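PDB 4UPK: phosphonate monoester hydrolase from Ruegeria pomeroyi, which is an enzyme of the sulfatase family, built on the alpha/beta core of the alkaline phosphatase superfamily and found here as an assembly of four chains. Local coordinates for residues Tyr76-Pro81 and Arg86-Thr91; Tyr94-Arg99 and Leu510-Arg515; Asp110-Ala115 and Pro407-Gly412; Val459-Asp464 and Thr468-Ala473. All blocks are in the same frame, centred on the assembly; numbering follows the deposited sequence.

Contact 1 (Tyr76-Pro81 and Arg86-Thr91)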
loop_
_atom_site.group_PDB
_atom_site.type_symbol
_atom_site.label_atom_id
_atom_site.label_comp_id
_atom_site.label_asym_id
_atom_site.label_seq_id
_atom_site.Cartn_x
_atom_site.Cartn_y
_atom_site.Cartn_z
ATOM N N TYR A 76 -3.009 0.465 -36.431
ATOM C CA TYR A 76 -4.366 0.621 -35.925
ATOM C C TYR A 76 -4.433 0.786 -34.436
ATOM O O TYR A 76 -3.702 0.127 -33.705
ATOM C CB TYR A 76 -5.233 -0.587 -36.365
ATOM C CG TYR A 76 -5.436 -0.668 -37.862
ATOM C CD1 TYR A 76 -4.473 -1.244 -38.688
ATOM C CD2 TYR A 76 -6.582 -0.155 -38.462
ATOM C CE1 TYR A 76 -4.599 -1.218 -40.080
ATOM C CE2 TYR A 76 -6.740 -0.173 -39.853
ATOM C CZ TYR A 76 -5.743 -0.711 -40.654
ATOM O OH TYR A 76 -5.866 -0.759 -42.026
ATOM N N SER A 77 -5.346 1.659 -33.980
ATOM C CA SER A 77 -5.642 1.833 -32.559
ATOM C C SER A 77 -6.328 0.510 -32.099
ATOM O O SER A 77 -7.128 -0.035 -32.861
ATOM C CB SER A 77 -6.589 3.014 -32.368
ATOM O OG SER A 77 -6.886 3.160 -30.991
ATOM N N VAL A 78 -5.987 -0.031 -30.911
ATOM C CA VAL A 78 -6.586 -1.278 -30.416
ATOM C C VAL A 78 -7.901 -1.028 -29.690
ATOM O O VAL A 78 -8.612 -1.972 -29.332
ATOM C CB VAL A 78 -5.624 -2.189 -29.599
ATOM C CG1 VAL A 78 -4.309 -2.402 -30.327
ATOM C CG2 VAL A 78 -5.392 -1.649 -28.183
ATOM N N THR A 79 -8.225 0.242 -29.451
ATOM C CA THR A 79 -9.474 0.591 -28.786
ATOM C C THR A 79 -9.879 2.011 -29.020
ATOM O O THR A 79 -9.087 2.791 -29.521
ATOM C CB THR A 79 -9.548 0.120 -27.314
ATOM O OG1 THR A 79 -10.887 0.268 -26.839
ATOM C CG2 THR A 79 -8.582 0.839 -26.425
ATOM N N ASN A 80 -11.109 2.339 -28.629
ATOM C CA ASN A 80 -11.690 3.660 -28.758
ATOM C C ASN A 80 -12.764 3.898 -27.664
ATOM O O ASN A 80 -13.338 2.922 -27.129
ATOM C CB ASN A 80 -12.299 3.818 -30.155
ATOM C CG ASN A 80 -11.468 4.655 -31.074
ATOM O OD1 ASN A 80 -11.047 5.746 -30.718
ATOM N ND2 ASN A 80 -11.289 4.205 -32.299
ATOM N N PRO A 81 -13.032 5.177 -27.299
ATOM C CA PRO A 81 -12.435 6.425 -27.811
ATOM C C PRO A 81 -11.130 6.837 -27.128
ATOM O O PRO A 81 -10.339 5.980 -26.760
ATOM C CB PRO A 81 -13.589 7.433 -27.727
ATOM C CG PRO A 81 -14.585 6.842 -26.730
ATOM C CD PRO A 81 -14.061 5.482 -26.296
ATOM N N ARG A 86 -5.991 5.936 -25.252
ATOM C CA ARG A 86 -4.829 6.498 -24.544
ATOM C C ARG A 86 -4.321 5.507 -23.485
ATOM O O ARG A 86 -3.110 5.306 -23.375
ATOM C CB ARG A 86 -5.183 7.855 -23.902
ATOM C CG ARG A 86 -4.029 8.831 -23.769
ATOM C CD ARG A 86 -3.266 9.064 -25.048
ATOM N NE ARG A 86 -4.087 9.686 -26.083
ATOM C CZ ARG A 86 -4.033 10.969 -26.412
ATOM N NH1 ARG A 86 -3.235 11.797 -25.753
ATOM N NH2 ARG A 86 -4.773 11.436 -27.400
ATOM N N ALA A 87 -5.252 4.826 -22.762
ATOM C CA ALA A 87 -4.910 3.797 -21.772
ATOM C C ALA A 87 -4.123 2.608 -22.412
ATOM O O ALA A 87 -3.132 2.155 -21.864
ATOM C CB ALA A 87 -6.154 3.335 -21.037
ATOM N N SER A 88 -4.484 2.217 -23.620
ATOM C CA SER A 88 -3.815 1.156 -24.387
ATOM C C SER A 88 -2.426 1.539 -24.864
ATOM O O SER A 88 -1.520 0.723 -24.790
ATOM C CB SER A 88 -4.676 0.765 -25.590
ATOM O OG SER A 88 -5.713 -0.131 -25.233
ATOM N N ILE A 89 -2.266 2.756 -25.392
ATOM C CA ILE A 89 -0.995 3.314 -25.875
ATOM C C ILE A 89 0.003 3.469 -24.723
ATOM O O ILE A 89 1.175 3.066 -24.847
ATOM C CB ILE A 89 -1.254 4.649 -26.640
ATOM C CG1 ILE A 89 -1.913 4.350 -28.003
ATOM C CG2 ILE A 89 0.028 5.502 -26.812
ATOM C CD1 ILE A 89 -2.621 5.593 -28.764
ATOM N N LEU A 90 -0.472 4.056 -23.604
ATOM C CA LEU A 90 0.371 4.305 -22.444
ATOM C C LEU A 90 0.664 3.095 -21.571
ATOM O O LEU A 90 1.646 3.133 -20.833
ATOM C CB LEU A 90 -0.143 5.488 -21.611
ATOM C CG LEU A 90 -0.275 6.849 -22.314
ATOM C CD1 LEU A 90 -1.024 7.840 -21.446
ATOM C CD2 LEU A 90 1.067 7.390 -22.782
ATOM N N THR A 91 -0.154 2.026 -21.647
ATOM C CA THR A 91 0.062 0.785 -20.862
ATOM C C THR A 91 0.593 -0.373 -21.707
ATOM O O THR A 91 1.124 -1.325 -21.138
ATOM C CB THR A 91 -1.199 0.314 -20.103
ATOM O OG1 THR A 91 -2.204 -0.101 -21.037
ATOM C CG2 THR A 91 -1.735 1.345 -19.108
#

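Contact 2 (Tyr94-Arg99 and Leu510-Arg515)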
loop_
_atom_site.group_PDB
_atom_site.type_symbol
_atom_site.label_atom_id
_atom_site.label_comp_id
_atom_site.label_asym_id
_atom_site.label_seq_id
_atom_site.Cartn_x
_atom_site.Cartn_y
_atom_site.Cartn_z
ATOM N N TYR A 94 -4.172 -4.419 -24.301
ATOM C CA TYR A 94 -5.483 -4.370 -24.940
ATOM C C TYR A 94 -6.490 -3.889 -23.862
ATOM O O TYR A 94 -6.245 -4.092 -22.679
ATOM C CB TYR A 94 -5.892 -5.771 -25.438
ATOM C CG TYR A 94 -5.097 -6.264 -26.629
ATOM C CD1 TYR A 94 -5.255 -5.687 -27.885
ATOM C CD2 TYR A 94 -4.265 -7.378 -26.524
ATOM C CE1 TYR A 94 -4.562 -6.168 -28.994
ATOM C CE2 TYR A 94 -3.542 -7.848 -27.619
ATOM C CZ TYR A 94 -3.695 -7.244 -28.854
ATOM O OH TYR A 94 -2.956 -7.697 -29.923
ATOM N N ALA A 95 -7.582 -3.242 -24.273
ATOM C CA ALA A 95 -8.647 -2.773 -23.397
ATOM C C ALA A 95 -9.223 -3.939 -22.580
ATOM O O ALA A 95 -9.678 -3.686 -21.467
ATOM C CB ALA A 95 -9.747 -2.101 -24.220
ATOM N N MET A 96 -9.207 -5.214 -23.122
ATOM C CA MET A 96 -9.688 -6.423 -22.420
ATOM C C MET A 96 -8.833 -6.724 -21.192
ATOM O O MET A 96 -9.289 -7.368 -20.264
ATOM C CB MET A 96 -9.837 -7.659 -23.354
ATOM C CG MET A 96 -8.566 -8.109 -24.060
ATOM S SD MET A 96 -8.916 -9.413 -25.269
ATOM C CE MET A 96 -7.300 -9.623 -25.966
ATOM N N ASN A 97 -7.610 -6.205 -21.182
ATOM C CA ASN A 97 -6.671 -6.359 -20.090
ATOM C C ASN A 97 -6.601 -5.130 -19.167
ATOM O O ASN A 97 -6.725 -5.286 -17.935
ATOM C CB ASN A 97 -5.299 -6.773 -20.630
ATOM C CG ASN A 97 -5.320 -8.187 -21.160
ATOM O OD1 ASN A 97 -6.096 -9.028 -20.711
ATOM N ND2 ASN A 97 -4.491 -8.484 -22.134
ATOM N N HIS A 98 -6.435 -3.916 -19.749
ATOM C CA HIS A 98 -6.319 -2.710 -18.909
ATOM C C HIS A 98 -7.649 -2.301 -18.231
ATOM O O HIS A 98 -7.656 -1.722 -17.141
ATOM C CB HIS A 98 -5.591 -1.561 -19.630
ATOM C CG HIS A 98 -6.300 -0.927 -20.789
ATOM N ND1 HIS A 98 -7.541 -0.361 -20.649
ATOM C CD2 HIS A 98 -5.833 -0.648 -22.028
ATOM C CE1 HIS A 98 -7.814 0.222 -21.809
ATOM N NE2 HIS A 98 -6.816 0.069 -22.673
ATOM N N ARG A 99 -8.762 -2.651 -18.897
ATOM C CA ARG A 99 -10.158 -2.492 -18.468
ATOM C C ARG A 99 -10.713 -1.068 -18.303
ATOM O O ARG A 99 -11.825 -0.892 -17.818
ATOM C CB ARG A 99 -10.552 -3.497 -17.342
ATOM C CG ARG A 99 -10.482 -4.988 -17.773
ATOM C CD ARG A 99 -11.517 -5.424 -18.834
ATOM N NE ARG A 99 -12.882 -5.364 -18.303
ATOM C CZ ARG A 99 -13.962 -5.113 -19.022
ATOM N NH1 ARG A 99 -13.869 -4.928 -20.330
ATOM N NH2 ARG A 99 -15.152 -5.091 -18.450
ATOM N N LEU A 510 -11.589 -15.709 -31.256
ATOM C CA LEU A 510 -11.726 -16.422 -29.990
ATOM C C LEU A 510 -10.330 -16.742 -29.443
ATOM O O LEU A 510 -10.032 -16.418 -28.292
ATOM C CB LEU A 510 -12.573 -17.721 -30.155
ATOM C CG LEU A 510 -12.709 -18.621 -28.906
ATOM C CD1 LEU A 510 -13.603 -17.976 -27.838
ATOM C CD2 LEU A 510 -13.285 -19.951 -29.251
ATOM N N ARG A 511 -9.467 -17.316 -30.290
ATOM C CA ARG A 511 -8.084 -17.661 -29.926
ATOM C C ARG A 511 -7.267 -16.439 -29.495
ATOM O O ARG A 511 -6.490 -16.563 -28.554
ATOM C CB ARG A 511 -7.367 -18.392 -31.061
ATOM C CG ARG A 511 -7.845 -19.811 -31.262
ATOM C CD ARG A 511 -6.816 -20.614 -32.043
ATOM N NE ARG A 511 -7.117 -22.045 -32.066
ATOM C CZ ARG A 511 -7.404 -22.729 -33.168
ATOM N NH1 ARG A 511 -7.375 -22.132 -34.352
ATOM N NH2 ARG A 511 -7.655 -24.028 -33.103
ATOM N N HIS A 512 -7.446 -15.272 -30.165
ATOM C CA HIS A 512 -6.738 -14.037 -29.826
ATOM C C HIS A 512 -7.038 -13.608 -28.377
ATOM O O HIS A 512 -6.110 -13.246 -27.655
ATOM C CB HIS A 512 -7.055 -12.897 -30.825
ATOM C CG HIS A 512 -6.341 -11.614 -30.482
ATOM N ND1 HIS A 512 -5.038 -11.395 -30.864
ATOM C CD2 HIS A 512 -6.748 -10.572 -29.725
ATOM C CE1 HIS A 512 -4.699 -10.215 -30.360
ATOM N NE2 HIS A 512 -5.696 -9.681 -29.674
ATOM N N ARG A 513 -8.333 -13.660 -27.965
ATOM C CA ARG A 513 -8.794 -13.344 -26.604
ATOM C C ARG A 513 -8.134 -14.299 -25.600
ATOM O O ARG A 513 -7.646 -13.856 -24.554
ATOM C CB ARG A 513 -10.320 -13.495 -26.491
ATOM C CG ARG A 513 -11.105 -12.435 -27.208
ATOM C CD ARG A 513 -12.393 -12.080 -26.472
ATOM N NE ARG A 513 -12.954 -10.878 -27.065
ATOM C CZ ARG A 513 -12.941 -9.673 -26.517
ATOM N NH1 ARG A 513 -12.501 -9.504 -25.278
ATOM N NH2 ARG A 513 -13.432 -8.639 -27.174
ATOM N N MET A 514 -8.133 -15.617 -25.930
ATOM C CA MET A 514 -7.543 -16.688 -25.094
ATOM C C MET A 514 -6.024 -16.592 -25.018
ATOM O O MET A 514 -5.459 -16.915 -23.977
ATOM C CB MET A 514 -7.962 -18.081 -25.599
ATOM C CG MET A 514 -9.456 -18.325 -25.552
ATOM S SD MET A 514 -9.943 -19.931 -26.202
ATOM C CE MET A 514 -9.547 -21.003 -24.811
ATOM N N ARG A 515 -5.361 -16.109 -26.100
ATOM C CA ARG A 515 -3.899 -15.952 -26.136
ATOM C C ARG A 515 -3.412 -14.653 -25.504
ATOM O O ARG A 515 -2.213 -14.513 -25.229
ATOM C CB ARG A 515 -3.359 -16.059 -27.559
ATOM C CG ARG A 515 -3.331 -17.472 -28.116
ATOM C CD ARG A 515 -3.182 -17.376 -29.620
ATOM N NE ARG A 515 -3.163 -18.689 -30.259
ATOM C CZ ARG A 515 -3.237 -18.888 -31.569
ATOM N NH1 ARG A 515 -3.358 -17.857 -32.399
ATOM N NH2 ARG A 515 -3.204 -20.119 -32.061
#

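Contact 3 (Asp110-Ala115 and Pro407-Gly412)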
loop_
_atom_site.group_PDB
_atom_site.type_symbol
_atom_site.label_atom_id
_atom_site.label_comp_id
_atom_site.label_asym_id
_atom_site.label_seq_id
_atom_site.Cartn_x
_atom_site.Cartn_y
_atom_site.Cartn_z
ATOM N N ASP A 110 -2.044 0.152 -9.882
ATOM C CA ASP A 110 -0.813 -0.621 -10.010
ATOM C C ASP A 110 -0.510 -1.105 -11.451
ATOM O O ASP A 110 0.406 -1.913 -11.640
ATOM C CB ASP A 110 -0.796 -1.765 -8.977
ATOM C CG ASP A 110 -1.931 -2.774 -9.068
ATOM O OD1 ASP A 110 -2.871 -2.557 -9.876
ATOM O OD2 ASP A 110 -1.876 -3.786 -8.352
ATOM N N THR A 111 -1.241 -0.577 -12.458
ATOM C CA THR A 111 -1.026 -0.923 -13.865
ATOM C C THR A 111 0.286 -0.307 -14.359
ATOM O O THR A 111 0.409 0.917 -14.361
ATOM C CB THR A 111 -2.228 -0.514 -14.756
ATOM O OG1 THR A 111 -3.410 -1.109 -14.233
ATOM C CG2 THR A 111 -2.063 -0.951 -16.200
ATOM N N PRO A 112 1.269 -1.127 -14.786
ATOM C CA PRO A 112 2.512 -0.557 -15.302
ATOM C C PRO A 112 2.259 0.268 -16.566
ATOM O O PRO A 112 1.442 -0.103 -17.401
ATOM C CB PRO A 112 3.374 -1.796 -15.588
ATOM C CG PRO A 112 2.757 -2.890 -14.819
ATOM C CD PRO A 112 1.300 -2.597 -14.847
ATOM N N ASN A 113 2.891 1.433 -16.661
ATOM C CA ASN A 113 2.716 2.307 -17.815
ATOM C C ASN A 113 4.072 2.806 -18.292
ATOM O O ASN A 113 5.081 2.527 -17.633
ATOM C CB ASN A 113 1.713 3.443 -17.533
ATOM C CG ASN A 113 2.086 4.403 -16.418
ATOM O OD1 ASN A 113 3.107 5.091 -16.458
ATOM N ND2 ASN A 113 1.207 4.555 -15.446
ATOM N N ILE A 114 4.114 3.512 -19.444
ATOM C CA ILE A 114 5.358 4.052 -20.009
ATOM C C ILE A 114 6.108 4.976 -19.022
ATOM O O ILE A 114 7.321 4.880 -18.939
ATOM C CB ILE A 114 5.164 4.659 -21.444
ATOM C CG1 ILE A 114 6.513 4.942 -22.174
ATOM C CG2 ILE A 114 4.252 5.895 -21.453
ATOM C CD1 ILE A 114 7.311 3.698 -22.586
ATOM N N ALA A 115 5.393 5.812 -18.250
ATOM C CA ALA A 115 5.996 6.747 -17.295
ATOM C C ALA A 115 6.621 6.033 -16.082
ATOM O O ALA A 115 7.778 6.302 -15.746
ATOM C CB ALA A 115 4.981 7.792 -16.854
ATOM N N PRO A 407 7.515 -5.027 -18.853
ATOM C CA PRO A 407 6.683 -5.908 -18.015
ATOM C C PRO A 407 5.905 -6.942 -18.858
ATOM O O PRO A 407 5.568 -6.665 -20.018
ATOM C CB PRO A 407 5.704 -4.919 -17.342
ATOM C CG PRO A 407 6.315 -3.612 -17.465
ATOM C CD PRO A 407 7.076 -3.623 -18.740
ATOM N N ASN A 408 5.614 -8.133 -18.262
ATOM C CA ASN A 408 4.840 -9.210 -18.894
ATOM C C ASN A 408 3.378 -8.784 -19.157
ATOM O O ASN A 408 2.760 -9.302 -20.089
ATOM C CB ASN A 408 4.884 -10.490 -18.049
ATOM C CG ASN A 408 6.133 -11.324 -18.217
ATOM O OD1 ASN A 408 6.958 -11.120 -19.115
ATOM N ND2 ASN A 408 6.268 -12.334 -17.371
ATOM N N ALA A 409 2.846 -7.823 -18.367
ATOM C CA ALA A 409 1.496 -7.258 -18.537
ATOM C C ALA A 409 1.290 -6.637 -19.942
ATOM O O ALA A 409 0.168 -6.605 -20.441
ATOM C CB ALA A 409 1.240 -6.201 -17.468
ATOM N N VAL A 410 2.380 -6.165 -20.571
ATOM C CA VAL A 410 2.363 -5.545 -21.893
ATOM C C VAL A 410 2.055 -6.576 -22.985
ATOM O O VAL A 410 2.821 -7.528 -23.201
ATOM C CB VAL A 410 3.648 -4.695 -22.160
ATOM C CG1 VAL A 410 3.720 -4.189 -23.594
ATOM C CG2 VAL A 410 3.752 -3.530 -21.180
ATOM N N ASP A 411 0.915 -6.381 -23.657
ATOM C CA ASP A 411 0.428 -7.221 -24.765
ATOM C C ASP A 411 1.145 -6.913 -26.080
ATOM O O ASP A 411 1.251 -7.797 -26.935
ATOM C CB ASP A 411 -1.083 -7.036 -24.962
ATOM C CG ASP A 411 -1.943 -7.516 -23.805
ATOM O OD1 ASP A 411 -1.713 -8.645 -23.320
ATOM O OD2 ASP A 411 -2.873 -6.786 -23.421
ATOM N N GLY A 412 1.592 -5.657 -26.232
ATOM C CA GLY A 412 2.299 -5.181 -27.414
ATOM C C GLY A 412 3.699 -5.720 -27.539
ATOM O O GLY A 412 4.280 -6.198 -26.566
#

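Contact 4 (Val459-Asp464 and Thr468-Ala473)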
loop_
_atom_site.group_PDB
_atom_site.type_symbol
_atom_site.label_atom_id
_atom_site.label_comp_id
_atom_site.label_asym_id
_atom_site.label_seq_id
_atom_site.Cartn_x
_atom_site.Cartn_y
_atom_site.Cartn_z
ATOM N N VAL A 459 -17.483 -4.786 -28.127
ATOM C CA VAL A 459 -17.407 -5.024 -29.561
ATOM C C VAL A 459 -15.928 -5.365 -29.824
ATOM O O VAL A 459 -15.039 -4.819 -29.155
ATOM C CB VAL A 459 -17.856 -3.799 -30.401
ATOM C CG1 VAL A 459 -18.075 -4.201 -31.850
ATOM C CG2 VAL A 459 -19.127 -3.157 -29.842
ATOM N N ALA A 460 -15.678 -6.301 -30.750
ATOM C CA ALA A 460 -14.337 -6.699 -31.146
ATOM C C ALA A 460 -14.233 -6.726 -32.669
ATOM O O ALA A 460 -15.209 -7.075 -33.346
ATOM C CB ALA A 460 -13.989 -8.047 -30.555
ATOM N N ILE A 461 -13.071 -6.258 -33.197
ATOM C CA ILE A 461 -12.758 -6.175 -34.638
ATOM C C ILE A 461 -11.457 -6.957 -34.931
ATOM O O ILE A 461 -10.462 -6.759 -34.238
ATOM C CB ILE A 461 -12.649 -4.688 -35.123
ATOM C CG1 ILE A 461 -13.909 -3.835 -34.753
ATOM C CG2 ILE A 461 -12.315 -4.594 -36.628
ATOM C CD1 ILE A 461 -13.642 -2.406 -34.396
ATOM N N LEU A 462 -11.466 -7.832 -35.950
ATOM C CA LEU A 462 -10.278 -8.565 -36.386
ATOM C C LEU A 462 -10.020 -8.248 -37.864
ATOM O O LEU A 462 -10.862 -8.540 -38.700
ATOM C CB LEU A 462 -10.381 -10.097 -36.131
ATOM C CG LEU A 462 -9.085 -10.890 -36.366
ATOM C CD1 LEU A 462 -8.857 -11.899 -35.269
ATOM C CD2 LEU A 462 -9.083 -11.579 -37.732
ATOM N N ARG A 463 -8.871 -7.643 -38.172
ATOM C CA ARG A 463 -8.505 -7.263 -39.537
ATOM C C ARG A 463 -7.519 -8.248 -40.092
ATOM O O ARG A 463 -6.349 -8.234 -39.732
ATOM C CB ARG A 463 -7.955 -5.832 -39.624
ATOM C CG ARG A 463 -8.941 -4.775 -39.145
ATOM C CD ARG A 463 -8.308 -3.420 -39.066
ATOM N NE ARG A 463 -9.124 -2.522 -38.254
ATOM C CZ ARG A 463 -8.963 -2.336 -36.948
ATOM N NH1 ARG A 463 -7.982 -2.954 -36.298
ATOM N NH2 ARG A 463 -9.775 -1.523 -36.283
ATOM N N ASP A 464 -8.013 -9.123 -40.950
ATOM C CA ASP A 464 -7.264 -10.143 -41.657
ATOM C C ASP A 464 -6.852 -9.509 -43.006
ATOM O O ASP A 464 -7.370 -8.444 -43.366
ATOM C CB ASP A 464 -8.213 -11.361 -41.795
ATOM C CG ASP A 464 -7.853 -12.448 -42.767
ATOM O OD1 ASP A 464 -6.902 -13.194 -42.490
ATOM O OD2 ASP A 464 -8.575 -12.607 -43.760
ATOM N N THR A 468 -12.520 -8.418 -42.645
ATOM C CA THR A 468 -12.688 -7.698 -41.387
ATOM C C THR A 468 -13.936 -8.291 -40.760
ATOM O O THR A 468 -14.991 -8.336 -41.390
ATOM C CB THR A 468 -12.736 -6.171 -41.541
ATOM O OG1 THR A 468 -11.491 -5.721 -42.055
ATOM C CG2 THR A 468 -13.016 -5.456 -40.206
ATOM N N LEU A 469 -13.782 -8.799 -39.554
ATOM C CA LEU A 469 -14.848 -9.400 -38.776
ATOM C C LEU A 469 -15.162 -8.495 -37.568
ATOM O O LEU A 469 -14.243 -8.011 -36.902
ATOM C CB LEU A 469 -14.426 -10.818 -38.303
ATOM C CG LEU A 469 -15.314 -11.480 -37.228
ATOM C CD1 LEU A 469 -16.585 -12.079 -37.821
ATOM C CD2 LEU A 469 -14.560 -12.499 -36.500
ATOM N N VAL A 470 -16.466 -8.277 -37.302
ATOM C CA VAL A 470 -16.962 -7.533 -36.151
ATOM C C VAL A 470 -17.847 -8.501 -35.348
ATOM O O VAL A 470 -18.765 -9.096 -35.903
ATOM C CB VAL A 470 -17.705 -6.220 -36.516
ATOM C CG1 VAL A 470 -18.267 -5.531 -35.270
ATOM C CG2 VAL A 470 -16.804 -5.255 -37.310
ATOM N N GLU A 471 -17.553 -8.675 -34.043
ATOM C CA GLU A 471 -18.351 -9.529 -33.158
ATOM C C GLU A 471 -18.782 -8.752 -31.932
ATOM O O GLU A 471 -17.969 -8.034 -31.341
ATOM C CB GLU A 471 -17.574 -10.786 -32.746
ATOM C CG GLU A 471 -17.326 -11.757 -33.894
ATOM C CD GLU A 471 -18.422 -12.760 -34.193
ATOM O OE1 GLU A 471 -19.549 -12.609 -33.661
ATOM O OE2 GLU A 471 -18.140 -13.712 -34.955
ATOM N N PHE A 472 -20.051 -8.905 -31.543
ATOM C CA PHE A 472 -20.664 -8.247 -30.376
ATOM C C PHE A 472 -20.846 -9.216 -29.194
ATOM O O PHE A 472 -21.202 -10.369 -29.404
ATOM C CB PHE A 472 -22.062 -7.703 -30.764
ATOM C CG PHE A 472 -22.023 -6.619 -31.808
ATOM C CD1 PHE A 472 -22.054 -6.934 -33.165
ATOM C CD2 PHE A 472 -21.911 -5.285 -31.440
ATOM C CE1 PHE A 472 -21.979 -5.936 -34.126
ATOM C CE2 PHE A 472 -21.855 -4.283 -32.409
ATOM C CZ PHE A 472 -21.900 -4.614 -33.741
ATOM N N ALA A 473 -20.666 -8.709 -27.945
ATOM C CA ALA A 473 -20.918 -9.441 -26.695
ATOM C C ALA A 473 -22.444 -9.569 -26.555
ATOM O O ALA A 473 -22.946 -10.604 -26.125
ATOM C CB ALA A 473 -20.344 -8.672 -25.508
#

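Contact 1 (Tyr76-Pro81 and Arg86-Thr91)
S88 projects from helix 82-91 straight at the loop that leads into that helix, and two methyl groups of the loop, one from V78 and one from T79, pack against it. Followed outward, its CB lies 3.6 Å from V78 CG2, an ordinary apolar contact, with T79 CG2 slightly further off. S88 OG touches both methyls, which approach it roughly at right angles to each other, 3.3 Å from V78 CG2 and 3.3 Å from T79 CG2. Neither methyl can bond to it, and the hydroxyl finds its polar partners away from the loop. Serine suits this place because it is short enough to fit against the loop yet still carries a hydroxyl that bonds with H98 NE2 and Q93 O. In T79 the hydroxyl is anti to the backbone N (chi1 -169°); this turns OG1 to E434 O and leaves CG2 for the serine.

The loop is braced from within. S77 OG donates to T79 O at 2.7 Å, lying in the plane of that carbonyl, and a cis peptide bond before P81 delivers the chain to the N-cap of the helix. Further along the helix, A87 O takes bonds from T91 N and T91 OG1 on opposite faces of its plane. R86, buried next to this packing, forms salt bridges to D42 and D347. It is the closing arginine of the Cys-X-Pro-X-Arg signature carried by the first turn of helix 82-91, and this strand-loop-helix connection, bent back on itself, is the signature element of the sulfatase fold.

Contact 2 (Tyr94-Arg99 and Leu510-Arg515)
The ring of H512 drives its edge into the face of Y94, joining the short helix 95-98 to the far end of helix 499-515. The ring centroids are 4.8 Å apart and the planes stand at 82°, an offset edge-to-face (T-shaped) pair. H512 NE2 leads, 3.3 Å from Y94 CZ, while Y94 OH comes up near the plane of the imidazole, 3.1 Å from H512 CE1. The histidine reaches so far because its CG is anti to the backbone N (chi1 180°), which swings the ring out to the tyrosine. M96 fills the angle beside this pair: its CE methyl is 3.9 Å from H512 CD2, and its long, flexible chain suits packing between two helices.

The two rings are the closest-packed part of the contact. M96 SD lies 3.6 Å from R513 NH1, approaching the guanidinium obliquely, a less directional meeting. The looser side is made by residues that touch nothing across the contact: R99, R511 and R515 are partly exposed and turn to a second subunit, R99 NE bonding to D518 O of that neighbouring chain and R511 NE to its F472 O.

Y94 OH is bonded to E390 and H512 ND1 to the hydroxyl of Y430, both outside the two segments. The bond at ND1 probably helps to fix the rotation of the ring, with its NE2 edge over the tyrosine face. The contact thus probably rests mainly on aromatic and thioether packing, with outside hydrogen bonds helping to orient the rings.

Contact 3 (Asp110-Ala115 and Pro407-Gly412)
A helix N-terminus and a type I beta turn meet here through their prolines: P112 comes just ahead of helix 114-120, and P407 opens the turn that runs to V410. P112 CB touches P407 CG at 3.9 Å, and at the other end of the same ring P112 CD lies a looser 4.5 Å from A409 CB. Only carbon atoms take part, and the contact is small and partly buried. Proline suits both places, since its ring is apolar, rigid and compatible with the extended backbone that precedes a turn or a helix. Alanine offers just a methyl, enough to meet the ring from the turn. E117, on the first turn of the helix, packs against both prolines.

Each partner has its own polar scaffold. Within the turn, V410 N bonds to P407 O at 3.3 Å. N113 is the N-cap of helix 114-120; its side chain caps a backbone N of the first turn while its own N bonds to T116 OG1. Past the turn, D411 OD2 accepts from Y94 N and N97 ND2, and D411 OD1 forms a salt bridge to R536, so the loop is held on its other flank. N113 and T116 form a capping box, with P112 just ahead of it, set against a type I beta turn.

Contact 4 (Val459-Asp464 and Thr468-Ala473)
A460 and E471 face each other as a hydrogen-bonded antiparallel pair, A460 N to E471 O and E471 N to A460 O both measuring 2.9 Å. L462 and L469 repeat the pattern, L462 N reaching L469 O at 2.9 Å. The same carbonyls receive CA-H...O contacts, among them V470 CA to A460 O at 3.3 Å.

The N-to-C directions of the two short segments make 166°, close to antiparallel; the strands form a beta hairpin, the middle pair of a four-stranded antiparallel sheet flanked by strands 431-436 and 479-482.

Apolar contacts gather on the face bearing V459, I461, V470 and F472, with T468 and R463, where beta-branched residues suit an extended chain. V459 CG1, anti to its own N (chi1 -166°), meets V470 CG1 at 3.7 Å and lies over the ring of F472, a CH-pi contact 4.2 Å from the centroid. I461 CG2 meets T468 CG2 at 3.7 Å.

The polar ends find their partners outside the pair. R463 places I461 CG2 against one guanidinium face, toward its rim, and forms a salt bridge to D365. T468 OG1 bonds to H483. E471 OE2 hydrogen-bonds S506 OG of its own chain and forms a salt bridge to R507 of a neighbouring subunit.

Contact 1 lies deepest, about 7 Å from the centre of the chain, whereas the centres of contacts 2, 3 and 4 are 18 to 19 Å out. Depth and burial differ, however: contacts 2 and 4 are also buried, with a second subunit beside them, and only contact 3 is partly open. Their chemistry follows their place. Contact 4 alone rests on backbone bonds between strands; contact 1 is tight methyl-to-hydroxyl packing, contact 2 aromatic and thioether, contact 3 two prolines and a methyl. Residues 94-99 are common ground, touching both contact 1 and the 407-412 loop, while A460 of contact 4 packs on R513 of contact 2. Contacts 3 and 4 do not touch.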